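Local coordinates for glyoxalase-like domain protein (Staphylococcus aureus, PDB 3P8A) that is of unknown function but, as a glyoxalase-like member of the VOC family, probably binds a small ligand in the hollow of a curved beta sheet, at residues H27-I32 and P164-Q169; D36-P41 and I45-G50; N60-I65 and Y69-D74; I110-N115 and I233-E238. One frame throughout, in Å; residues are numbered along the deposited sequence.

How the contacts relate
Contacts 1, 2 and 3 all lie within one mixed, eight-stranded sheet and the loop leading into it, while contact 4 joins that sheet to the second, seven-stranded one. Along the chain, contacts 2 and 3 follow one another inside the long excursion closed by contact 1. Contact 4 alternates with contact 1: 110-115 lies between 27-32 and 164-169, and 233-238 follows both. In the sheet, strand 106-113 separates the two strands of contact 1. Centres of contacts 2 and 3 are about 8 Å apart, those of 1 and 4 about 9 Å. Strands 24-31 and 69-75 are neighbours, and contacts 1 and 3 probably line the ligand pocket.

Contact 1 of 4, residues H27-I32 and P164-Q169; sequences HIIHYI and PPFFIQ
His27 begins the contact with its imidazole, which reaches across to Phe166 and Ile168. The His27 CG atom lies between its own backbone N and carbonyl carbon (chi1 61°), a setting that carries the end of the ring closer to the partner strand than its first bond would suggest. Methyl CD1 of Ile168 then meets the imidazole at its edge, 4.1 Å from His27 CE1. Phe166 approaches the same imidazole obliquely, with Phe166 CZ 4.3 Å from His27 NE2. Two residues on, Ile29 makes the tighter contact: its CD1 lies 3.5 Å from Phe166 CE1, in the plane of the phenyl ring and so at its edge, the two side chains crossing at about a right angle. No hydrogen bond links the segments, which is understandable with the short strand axes 10.3 Å apart at closest approach and 120° between their directions. Strand 106-113 runs between them, and Cys111 on it touches His27, Phe166 and Ile168. Tyr69 stacks on the imidazole, and the bound glycerol is about 4 Å from the His27 side chain at nearest atoms. The meeting of these side chains over the intervening strand is consistent with the cupped ligand pocket of VOC folds.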
# COMPACT_ATOMS: atom_id res chain seq x y z
N HIS A 27 -1.43 3.40 -3.08
CA HIS A 27 -1.00 2.15 -3.69
C HIS A 27 -0.96 1.02 -2.68
O HIS A 27 -1.06 1.26 -1.48
CB HIS A 27 0.36 2.32 -4.44
CG HIS A 27 1.53 2.75 -3.61
ND1 HIS A 27 1.79 4.08 -3.35
CD2 HIS A 27 2.51 2.00 -3.05
CE1 HIS A 27 2.91 4.10 -2.66
NE2 HIS A 27 3.36 2.87 -2.42
N ILE A 28 -0.93 -0.22 -3.19
CA ILE A 28 -0.78 -1.42 -2.40
C ILE A 28 0.54 -2.05 -2.81
O ILE A 28 0.89 -2.04 -3.99
CB ILE A 28 -2.00 -2.41 -2.51
CG1 ILE A 28 -1.84 -3.61 -1.56
CG2 ILE A 28 -2.32 -2.84 -3.97
CD1 ILE A 28 -3.16 -4.31 -1.21
N ILE A 29 1.29 -2.58 -1.85
CA ILE A 29 2.59 -3.20 -2.12
C ILE A 29 2.47 -4.68 -2.11
O ILE A 29 2.03 -5.27 -1.12
CB ILE A 29 3.68 -2.73 -1.13
CG1 ILE A 29 3.81 -1.20 -1.16
CG2 ILE A 29 5.04 -3.40 -1.41
CD1 ILE A 29 3.78 -0.62 0.17
N HIS A 30 2.95 -5.30 -3.20
CA HIS A 30 3.02 -6.74 -3.34
C HIS A 30 4.49 -7.17 -3.51
O HIS A 30 5.10 -6.84 -4.54
CB HIS A 30 2.13 -7.20 -4.51
CG HIS A 30 2.04 -8.69 -4.69
ND1 HIS A 30 1.29 -9.24 -5.72
CD2 HIS A 30 2.62 -9.70 -3.99
CE1 HIS A 30 1.42 -10.56 -5.61
NE2 HIS A 30 2.22 -10.88 -4.58
N TYR A 31 5.04 -7.91 -2.52
CA TYR A 31 6.40 -8.44 -2.59
C TYR A 31 6.41 -9.70 -3.47
O TYR A 31 5.69 -10.65 -3.17
CB TYR A 31 7.03 -8.69 -1.19
CG TYR A 31 8.28 -9.56 -1.23
CD1 TYR A 31 8.36 -10.73 -0.48
CD2 TYR A 31 9.35 -9.25 -2.07
CE1 TYR A 31 9.48 -11.55 -0.53
CE2 TYR A 31 10.44 -10.11 -2.21
CZ TYR A 31 10.51 -11.25 -1.41
OH TYR A 31 11.60 -12.07 -1.51
N ILE A 32 7.18 -9.66 -4.58
CA ILE A 32 7.31 -10.76 -5.55
C ILE A 32 8.77 -11.09 -5.76
O ILE A 32 9.52 -10.24 -6.21
CB ILE A 32 6.58 -10.43 -6.90
CG1 ILE A 32 5.05 -10.41 -6.70
CG2 ILE A 32 6.96 -11.44 -8.01
CD1 ILE A 32 4.23 -10.01 -7.89
N PRO A 164 1.08 -0.93 10.10
CA PRO A 164 0.29 0.28 9.84
C PRO A 164 0.48 0.83 8.43
O PRO A 164 1.62 0.98 7.98
CB PRO A 164 0.85 1.29 10.87
CG PRO A 164 1.38 0.45 11.98
CD PRO A 164 2.01 -0.72 11.24
N PRO A 165 -0.62 1.21 7.76
CA PRO A 165 -0.50 1.92 6.48
C PRO A 165 0.36 3.18 6.68
O PRO A 165 0.40 3.73 7.79
CB PRO A 165 -1.94 2.32 6.15
CG PRO A 165 -2.77 1.32 6.86
CD PRO A 165 -2.05 1.07 8.15
N PHE A 166 1.07 3.60 5.64
CA PHE A 166 1.97 4.74 5.71
C PHE A 166 1.53 5.82 4.74
O PHE A 166 0.60 5.61 3.96
CB PHE A 166 3.43 4.32 5.53
CG PHE A 166 3.76 3.72 4.18
CD1 PHE A 166 3.52 2.37 3.94
CD2 PHE A 166 4.34 4.48 3.18
CE1 PHE A 166 3.84 1.81 2.70
CE2 PHE A 166 4.67 3.92 1.95
CZ PHE A 166 4.43 2.59 1.72
N PHE A 167 2.14 7.01 4.85
CA PHE A 167 1.71 8.18 4.08
C PHE A 167 2.72 8.58 3.03
O PHE A 167 3.92 8.43 3.24
CB PHE A 167 1.50 9.37 5.05
CG PHE A 167 0.53 9.12 6.19
CD1 PHE A 167 -0.82 9.42 6.04
CD2 PHE A 167 0.98 8.66 7.42
CE1 PHE A 167 -1.72 9.20 7.09
CE2 PHE A 167 0.08 8.43 8.46
CZ PHE A 167 -1.27 8.74 8.30
N ILE A 168 2.23 9.14 1.94
CA ILE A 168 3.04 9.62 0.85
C ILE A 168 2.60 11.02 0.42
O ILE A 168 1.42 11.31 0.29
CB ILE A 168 3.06 8.63 -0.38
CG1 ILE A 168 4.19 9.01 -1.40
CG2 ILE A 168 1.67 8.51 -1.09
CD1 ILE A 168 4.59 7.81 -2.36
N GLN A 169 3.59 11.85 0.15
CA GLN A 169 3.39 13.16 -0.45
C GLN A 169 4.37 13.23 -1.62
O GLN A 169 5.59 13.23 -1.43
CB GLN A 169 3.62 14.33 0.52
CG GLN A 169 3.11 15.65 -0.10
CD GLN A 169 3.52 16.87 0.67
OE1 GLN A 169 3.27 17.00 1.87
NE2 GLN A 169 4.08 17.83 -0.03

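Contact 2 of 4, residues D36-P41 and I45-G50; sequences DRFSFP and IKLHSG
In the connection from strand 24-31 to strand 48-53, part of the glyoxalase-like fold, Phe40 and Phe38 meet Ile45 and Leu47 through apolar side chains and one bridging water. Ile45 sits over a face of the Phe40 ring: its CB lies 4.3 Å from the ring centroid and 15° off the ring normal, which identifies a CH-pi contact. The two side chains run alongside each other and point the same way, which brings Ile45 CD1 to 4.1 Å from Phe40 CE2. Leu47 instead meets ring edges, and its two methyls divide the work. Leu47 CD2 is 3.8 Å from Phe40 CD1, whereas Leu47 CD1 is 4.0 Å from Phe38 CD2; each pair of side chains crosses at about a right angle. With chi1 at -54°, Leu47 CG lies beside its own backbone N, which sends one methyl to each ring. No direct hydrogen bond joins the segments, but a water accepts from Phe40 N at 2.9 Å and donates to Ile45 O. Tyr268 meets Phe40 edge-to-face. Leu72 on strand 69-75 touches both Phe38 and Leu47, Ile70 on that strand touches Ile45, and Ile263 on strand 259-263 packs on Phe38, placing the connection between the two sheets.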
# COMPACT_ATOMS: atom_id res chain seq x y z
N ASP A 36 11.71 -9.50 -12.10
CA ASP A 36 12.06 -9.23 -13.51
C ASP A 36 11.41 -10.19 -14.50
O ASP A 36 11.17 -9.80 -15.65
CB ASP A 36 13.56 -9.26 -13.72
CG ASP A 36 14.25 -7.98 -13.34
OD1 ASP A 36 13.66 -6.89 -13.58
OD2 ASP A 36 15.40 -8.05 -12.86
N ARG A 37 11.15 -11.43 -14.07
CA ARG A 37 10.56 -12.48 -14.90
C ARG A 37 9.04 -12.37 -14.90
O ARG A 37 8.37 -12.93 -15.78
CB ARG A 37 10.94 -13.86 -14.33
CG ARG A 37 12.44 -14.18 -14.38
CD ARG A 37 12.80 -15.35 -13.49
NE ARG A 37 12.45 -16.64 -14.10
CZ ARG A 37 13.22 -17.31 -14.95
NH1 ARG A 37 12.81 -18.47 -15.45
NH2 ARG A 37 14.40 -16.82 -15.31
N PHE A 38 8.50 -11.69 -13.90
CA PHE A 38 7.07 -11.60 -13.62
C PHE A 38 6.23 -10.76 -14.56
O PHE A 38 6.60 -9.65 -14.91
CB PHE A 38 6.84 -11.22 -12.14
CG PHE A 38 5.38 -11.22 -11.71
CD1 PHE A 38 4.80 -12.38 -11.22
CD2 PHE A 38 4.60 -10.09 -11.84
CE1 PHE A 38 3.45 -12.40 -10.85
CE2 PHE A 38 3.25 -10.11 -11.49
CZ PHE A 38 2.68 -11.27 -10.99
N SER A 39 5.03 -11.28 -14.85
CA SER A 39 3.93 -10.64 -15.55
C SER A 39 2.64 -11.22 -14.98
O SER A 39 2.65 -12.35 -14.47
CB SER A 39 4.00 -10.89 -17.06
OG SER A 39 4.02 -12.27 -17.36
N PHE A 40 1.55 -10.46 -15.02
CA PHE A 40 0.25 -10.92 -14.56
C PHE A 40 -0.32 -11.95 -15.55
O PHE A 40 -0.06 -11.84 -16.75
CB PHE A 40 -0.72 -9.73 -14.47
CG PHE A 40 -0.85 -9.18 -13.08
CD1 PHE A 40 -0.03 -8.15 -12.64
CD2 PHE A 40 -1.79 -9.69 -12.20
CE1 PHE A 40 -0.16 -7.64 -11.34
CE2 PHE A 40 -1.92 -9.19 -10.91
CZ PHE A 40 -1.09 -8.17 -10.48
N PRO A 41 -1.15 -12.92 -15.07
CA PRO A 41 -1.74 -13.92 -15.98
C PRO A 41 -2.58 -13.28 -17.08
O PRO A 41 -3.38 -12.38 -16.82
CB PRO A 41 -2.61 -14.76 -15.04
CG PRO A 41 -1.98 -14.59 -13.71
CD PRO A 41 -1.55 -13.18 -13.67
N ILE A 45 -3.60 -7.12 -15.95
CA ILE A 45 -3.14 -5.81 -15.49
C ILE A 45 -1.79 -5.61 -16.14
O ILE A 45 -0.88 -6.42 -15.93
CB ILE A 45 -3.07 -5.67 -13.94
CG1 ILE A 45 -4.47 -5.72 -13.31
CG2 ILE A 45 -2.31 -4.36 -13.52
CD1 ILE A 45 -4.48 -6.14 -11.86
N LYS A 46 -1.67 -4.53 -16.91
CA LYS A 46 -0.41 -4.19 -17.57
C LYS A 46 0.57 -3.61 -16.55
O LYS A 46 0.16 -2.93 -15.61
CB LYS A 46 -0.66 -3.22 -18.75
CG LYS A 46 -0.91 -3.93 -20.09
CD LYS A 46 -2.35 -4.41 -20.24
CE LYS A 46 -2.56 -5.34 -21.40
NZ LYS A 46 -3.88 -6.02 -21.33
N LEU A 47 1.84 -3.91 -16.74
CA LEU A 47 2.92 -3.48 -15.87
C LEU A 47 3.91 -2.62 -16.61
O LEU A 47 4.11 -2.79 -17.82
CB LEU A 47 3.65 -4.69 -15.26
CG LEU A 47 2.81 -5.73 -14.52
CD1 LEU A 47 3.67 -6.88 -14.06
CD2 LEU A 47 2.08 -5.13 -13.34
N HIS A 48 4.51 -1.68 -15.88
CA HIS A 48 5.52 -0.74 -16.35
C HIS A 48 6.67 -0.79 -15.34
O HIS A 48 6.42 -0.73 -14.13
CB HIS A 48 4.95 0.68 -16.48
CG HIS A 48 3.84 0.76 -17.49
ND1 HIS A 48 4.11 0.79 -18.86
CD2 HIS A 48 2.50 0.76 -17.31
CE1 HIS A 48 2.93 0.83 -19.45
NE2 HIS A 48 1.93 0.80 -18.56
N SER A 49 7.91 -0.96 -15.84
CA SER A 49 9.10 -0.98 -14.99
C SER A 49 9.20 0.34 -14.26
O SER A 49 8.92 1.39 -14.84
CB SER A 49 10.36 -1.18 -15.83
OG SER A 49 10.61 -2.57 -16.00
N GLY A 50 9.49 0.26 -12.97
CA GLY A 50 9.61 1.43 -12.11
C GLY A 50 11.03 1.92 -12.03
O GLY A 50 11.61 2.35 -13.03
O HOH W 1 1.43 -8.04 -16.62

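Contact 3 of 4, residues N60-I65 and Y69-D74. With GOL (glycerol), chain C.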
# COMPACT_ATOMS: atom_id res chain seq x y z
N ASN A 60 10.99 -1.88 -8.31
CA ASN A 60 9.57 -2.14 -8.49
C ASN A 60 9.09 -2.20 -9.95
O ASN A 60 9.85 -1.89 -10.87
CB ASN A 60 8.74 -1.13 -7.64
CG ASN A 60 8.96 0.35 -7.94
OD1 ASN A 60 9.64 0.72 -8.91
ND2 ASN A 60 8.41 1.23 -7.14
N LYS A 61 7.84 -2.61 -10.13
CA LYS A 61 7.11 -2.66 -11.40
C LYS A 61 5.77 -2.18 -10.99
O LYS A 61 5.32 -2.48 -9.88
CB LYS A 61 7.00 -4.08 -11.97
CG LYS A 61 8.20 -4.54 -12.76
CD LYS A 61 7.81 -5.80 -13.52
CE LYS A 61 8.97 -6.44 -14.23
NZ LYS A 61 8.59 -7.78 -14.75
N LEU A 62 5.14 -1.36 -11.84
CA LEU A 62 3.89 -0.70 -11.48
C LEU A 62 2.73 -1.03 -12.35
O LEU A 62 2.85 -1.06 -13.57
CB LEU A 62 4.13 0.82 -11.43
CG LEU A 62 5.45 1.25 -10.74
CD1 LEU A 62 5.92 2.60 -11.21
CD2 LEU A 62 5.33 1.20 -9.22
N GLY A 63 1.62 -1.36 -11.71
CA GLY A 63 0.34 -1.63 -12.33
C GLY A 63 -0.56 -0.43 -12.07
O GLY A 63 -1.21 -0.36 -11.02
N TYR A 64 -0.56 0.54 -13.00
CA TYR A 64 -1.39 1.74 -12.86
C TYR A 64 -2.85 1.42 -13.12
O TYR A 64 -3.19 0.89 -14.17
CB TYR A 64 -0.90 2.88 -13.77
CG TYR A 64 0.45 3.44 -13.39
CD1 TYR A 64 0.59 4.33 -12.33
CD2 TYR A 64 1.59 3.11 -14.12
CE1 TYR A 64 1.83 4.87 -12.00
CE2 TYR A 64 2.83 3.65 -13.80
CZ TYR A 64 2.95 4.53 -12.74
OH TYR A 64 4.17 5.07 -12.41
N ILE A 65 -3.70 1.73 -12.15
CA ILE A 65 -5.14 1.49 -12.25
C ILE A 65 -5.82 2.81 -12.63
O ILE A 65 -5.92 3.11 -13.82
CB ILE A 65 -5.70 0.78 -10.98
CG1 ILE A 65 -4.90 -0.47 -10.61
CG2 ILE A 65 -7.19 0.45 -11.12
CD1 ILE A 65 -4.81 -1.63 -11.76
N TYR A 69 -2.36 2.74 -7.79
CA TYR A 69 -1.67 1.68 -8.50
C TYR A 69 -1.30 0.53 -7.62
O TYR A 69 -1.47 0.58 -6.40
CB TYR A 69 -0.40 2.24 -9.21
CG TYR A 69 0.64 2.86 -8.31
CD1 TYR A 69 1.80 2.17 -7.97
CD2 TYR A 69 0.48 4.17 -7.83
CE1 TYR A 69 2.77 2.76 -7.15
CE2 TYR A 69 1.45 4.76 -7.02
CZ TYR A 69 2.59 4.05 -6.67
OH TYR A 69 3.54 4.62 -5.88
N ILE A 70 -0.78 -0.52 -8.25
CA ILE A 70 -0.23 -1.69 -7.58
C ILE A 70 1.27 -1.56 -7.71
O ILE A 70 1.78 -1.43 -8.83
CB ILE A 70 -0.73 -3.02 -8.22
CG1 ILE A 70 -2.28 -3.10 -8.20
CG2 ILE A 70 -0.11 -4.21 -7.46
CD1 ILE A 70 -2.90 -4.08 -9.24
N GLU A 71 1.98 -1.60 -6.58
CA GLU A 71 3.42 -1.58 -6.58
C GLU A 71 3.91 -3.00 -6.34
O GLU A 71 3.69 -3.56 -5.28
CB GLU A 71 4.00 -0.60 -5.54
CG GLU A 71 5.51 -0.46 -5.68
CD GLU A 71 6.23 0.23 -4.54
OE1 GLU A 71 5.64 0.34 -3.44
OE2 GLU A 71 7.42 0.59 -4.72
N LEU A 72 4.55 -3.59 -7.36
CA LEU A 72 5.15 -4.91 -7.21
C LEU A 72 6.57 -4.61 -6.81
O LEU A 72 7.20 -3.79 -7.45
CB LEU A 72 5.10 -5.71 -8.52
CG LEU A 72 3.77 -5.91 -9.19
CD1 LEU A 72 3.90 -6.94 -10.22
CD2 LEU A 72 2.64 -6.30 -8.19
N LEU A 73 7.04 -5.20 -5.74
CA LEU A 73 8.33 -4.87 -5.16
C LEU A 73 9.21 -6.07 -4.99
O LEU A 73 8.73 -7.13 -4.60
CB LEU A 73 8.08 -4.13 -3.80
CG LEU A 73 9.29 -3.51 -3.04
CD1 LEU A 73 9.86 -2.27 -3.78
CD2 LEU A 73 8.91 -3.14 -1.61
N ASP A 74 10.52 -5.92 -5.28
CA ASP A 74 11.50 -6.98 -5.07
C ASP A 74 12.83 -6.38 -4.55
O ASP A 74 13.02 -5.18 -4.60
CB ASP A 74 11.72 -7.79 -6.35
CG ASP A 74 12.43 -9.15 -6.23
OD1 ASP A 74 12.64 -9.63 -5.07
OD2 ASP A 74 12.68 -9.77 -7.28
C1 GOL C . 6.38 3.41 -6.21
O1 GOL C . 6.05 4.43 -7.06
C2 GOL C . 7.33 4.05 -5.28
O2 GOL C . 8.60 3.64 -5.73
C3 GOL C . 6.96 3.61 -3.87
O3 GOL C . 7.97 2.79 -3.22
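Asn60 and Glu71 carry the side-chain polar link of this antiparallel hairpin. Asn60 ND2 donates to Glu71 OE2 at 2.7 Å, meeting that oxygen on its anti side, 20° out of the carboxylate plane. Planes of amide and carboxylate are 63° apart, although OE2 lies close to the amide plane. OE2 also accepts from glycerol O3 at 2.7 Å and, weakly, from glycerol O2, so several donors converge on it. Asn60 ND2 also makes a weak bond to glycerol O2, while Asn60 OD1 is satisfied by Gly51 N. At the other end of the glycerol, Tyr69 OH shares a 2.8 Å hydrogen bond with O1 in which either could donate. Beside it, methyl CD2 of Leu62 approaches Tyr69 CE1 to 3.6 Å, both side chains pointing the same way. The main chain is paired at two hydrogen-bonded positions: Lys61 N donates to Leu72 O at 3.0 Å and Leu72 N back to Lys61 O, and Gly63 N gives to Ile70 O at 2.9 Å while Ile70 N returns to Gly63 O. The ammonium of Lys61 is held by Phe38 O and Leu35 O. The glycerol, probably from the crystallisation liquor, also hydrogen-bonds Arg139 NH2 and His53 NE2 and may mark this glyoxalase-like fold's pocket. Strand 48-53 flanks 58-64, and 24-31 runs parallel to 69-75, with backbone hydrogen bonds between Glu71 and both Ile28 and His30.

Contact 4 of 4, residues I110-N115 and I233-E238; sequences ICLHTN and IYFRIE
The segments 110-115 and 233-238 approach without any main-chain bond between them: the closest CA pairs are Ile110 to Phe235 at 10.5 Å and Leu112 to Ile233 at 11.2 Å, about twice the CA spacing of paired strands. This is a small side-chain contact between strand 106-113 of the eight-stranded sheet and strand 234-239 of the seven-stranded one, beside helix 201-212. Along 110-112 the backbone is extended and residues alternate, with Cys111 turned to His27 on strand 24-31 while Ile110 and Leu112 reach the second sheet. Leu112 is held in its own sheet by main-chain bonds to Phe166 and Ile168. Across the gap, the aromatic ring of Phe235 receives both aliphatic side chains. Phe235 points toward strand 106-113, and a chi1 of -62°, which sets the ring beside its own backbone N, presents CE1 and CZ to them. Leu112 offers the looser touch, with CD2 4.5 Å from Phe235 CZ. Helix 201-212 helps join the two strands: Trp208 touches both Ile110 and Ile237, and Phe212 touches Leu112. Leu228 packs on Phe235. The tighter meeting belongs to the end of Ile110: its CD1 methyl comes at the ring obliquely and stops 3.6 Å from Phe235 CE1.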
# COMPACT_ATOMS: atom_id res chain seq x y z
N ILE A 110 -0.37 -0.94 2.54
CA ILE A 110 -1.06 0.05 1.70
C ILE A 110 -0.47 1.40 2.06
O ILE A 110 0.02 1.61 3.18
CB ILE A 110 -2.60 -0.00 1.83
CG1 ILE A 110 -3.05 0.18 3.32
CG2 ILE A 110 -3.15 -1.31 1.21
CD1 ILE A 110 -4.54 0.55 3.47
N CYS A 111 -0.57 2.32 1.14
CA CYS A 111 -0.01 3.64 1.28
C CYS A 111 -1.12 4.62 0.97
O CYS A 111 -1.83 4.47 -0.02
CB CYS A 111 1.16 3.79 0.31
SG CYS A 111 1.93 5.44 0.30
N LEU A 112 -1.25 5.63 1.83
CA LEU A 112 -2.27 6.65 1.69
C LEU A 112 -1.64 7.98 1.26
O LEU A 112 -0.65 8.43 1.84
CB LEU A 112 -3.07 6.80 3.01
CG LEU A 112 -3.72 5.52 3.61
CD1 LEU A 112 -4.41 5.85 4.94
CD2 LEU A 112 -4.75 4.89 2.64
N HIS A 113 -2.23 8.60 0.25
CA HIS A 113 -1.83 9.86 -0.36
C HIS A 113 -2.29 11.10 0.47
O HIS A 113 -3.44 11.15 0.89
CB HIS A 113 -2.44 9.90 -1.78
CG HIS A 113 -2.41 11.25 -2.42
ND1 HIS A 113 -1.34 11.65 -3.19
CD2 HIS A 113 -3.30 12.27 -2.35
CE1 HIS A 113 -1.61 12.90 -3.56
NE2 HIS A 113 -2.77 13.31 -3.07
N THR A 114 -1.39 12.10 0.61
CA THR A 114 -1.69 13.41 1.21
C THR A 114 -1.07 14.53 0.41
O THR A 114 -0.00 14.35 -0.16
CB THR A 114 -1.20 13.58 2.65
OG1 THR A 114 -0.29 12.58 3.12
CG2 THR A 114 -2.30 13.92 3.56
N ASN A 115 -1.68 15.71 0.41
CA ASN A 115 -1.09 16.88 -0.23
C ASN A 115 -0.32 17.71 0.81
O ASN A 115 0.40 18.64 0.46
CB ASN A 115 -2.15 17.70 -0.97
CG ASN A 115 -2.51 17.11 -2.32
OD1 ASN A 115 -1.65 16.84 -3.17
ND2 ASN A 115 -3.80 16.92 -2.55
N ILE A 233 -12.75 3.90 -1.54
CA ILE A 233 -12.26 2.54 -1.29
C ILE A 233 -12.74 2.04 0.09
O ILE A 233 -12.57 2.75 1.09
CB ILE A 233 -10.70 2.44 -1.35
CG1 ILE A 233 -10.03 3.04 -2.61
CG2 ILE A 233 -10.15 1.04 -1.00
CD1 ILE A 233 -10.49 2.61 -3.87
N TYR A 234 -13.26 0.81 0.15
CA TYR A 234 -13.62 0.22 1.44
C TYR A 234 -12.42 -0.53 1.98
O TYR A 234 -11.62 -1.05 1.20
CB TYR A 234 -14.86 -0.67 1.33
CG TYR A 234 -16.09 0.15 1.05
CD1 TYR A 234 -16.81 0.72 2.09
CD2 TYR A 234 -16.46 0.46 -0.25
CE1 TYR A 234 -17.92 1.53 1.84
CE2 TYR A 234 -17.57 1.26 -0.51
CZ TYR A 234 -18.29 1.81 0.54
OH TYR A 234 -19.38 2.60 0.31
N PHE A 235 -12.27 -0.54 3.30
CA PHE A 235 -11.23 -1.26 4.02
C PHE A 235 -11.94 -2.25 4.90
O PHE A 235 -12.61 -1.86 5.86
CB PHE A 235 -10.33 -0.30 4.84
CG PHE A 235 -9.62 0.66 3.93
CD1 PHE A 235 -8.50 0.26 3.20
CD2 PHE A 235 -10.15 1.93 3.69
CE1 PHE A 235 -7.88 1.13 2.31
CE2 PHE A 235 -9.53 2.80 2.78
CZ PHE A 235 -8.40 2.39 2.10
N ARG A 236 -11.87 -3.53 4.53
CA ARG A 236 -12.52 -4.56 5.29
C ARG A 236 -11.51 -5.26 6.16
O ARG A 236 -10.55 -5.82 5.63
CB ARG A 236 -13.28 -5.55 4.36
CG ARG A 236 -13.94 -6.70 5.14
CD ARG A 236 -14.92 -7.46 4.29
NE ARG A 236 -16.07 -6.62 3.99
CZ ARG A 236 -17.15 -7.01 3.32
NH1 ARG A 236 -17.24 -8.24 2.85
NH2 ARG A 236 -18.15 -6.17 3.12
N ILE A 237 -11.71 -5.20 7.48
CA ILE A 237 -10.88 -5.89 8.48
C ILE A 237 -11.75 -7.05 8.94
O ILE A 237 -12.84 -6.84 9.45
CB ILE A 237 -10.47 -4.99 9.70
CG1 ILE A 237 -10.01 -3.55 9.30
CG2 ILE A 237 -9.47 -5.70 10.65
CD1 ILE A 237 -8.78 -3.42 8.36
N GLU A 238 -11.30 -8.27 8.67
CA GLU A 238 -12.03 -9.45 9.05
C GLU A 238 -11.22 -10.34 9.97
O GLU A 238 -9.99 -10.37 9.91
CB GLU A 238 -12.65 -10.19 7.86
CG GLU A 238 -11.69 -10.70 6.81
CD GLU A 238 -12.36 -11.39 5.64
OE1 GLU A 238 -11.70 -12.22 4.99
OE2 GLU A 238 -13.53 -11.06 5.34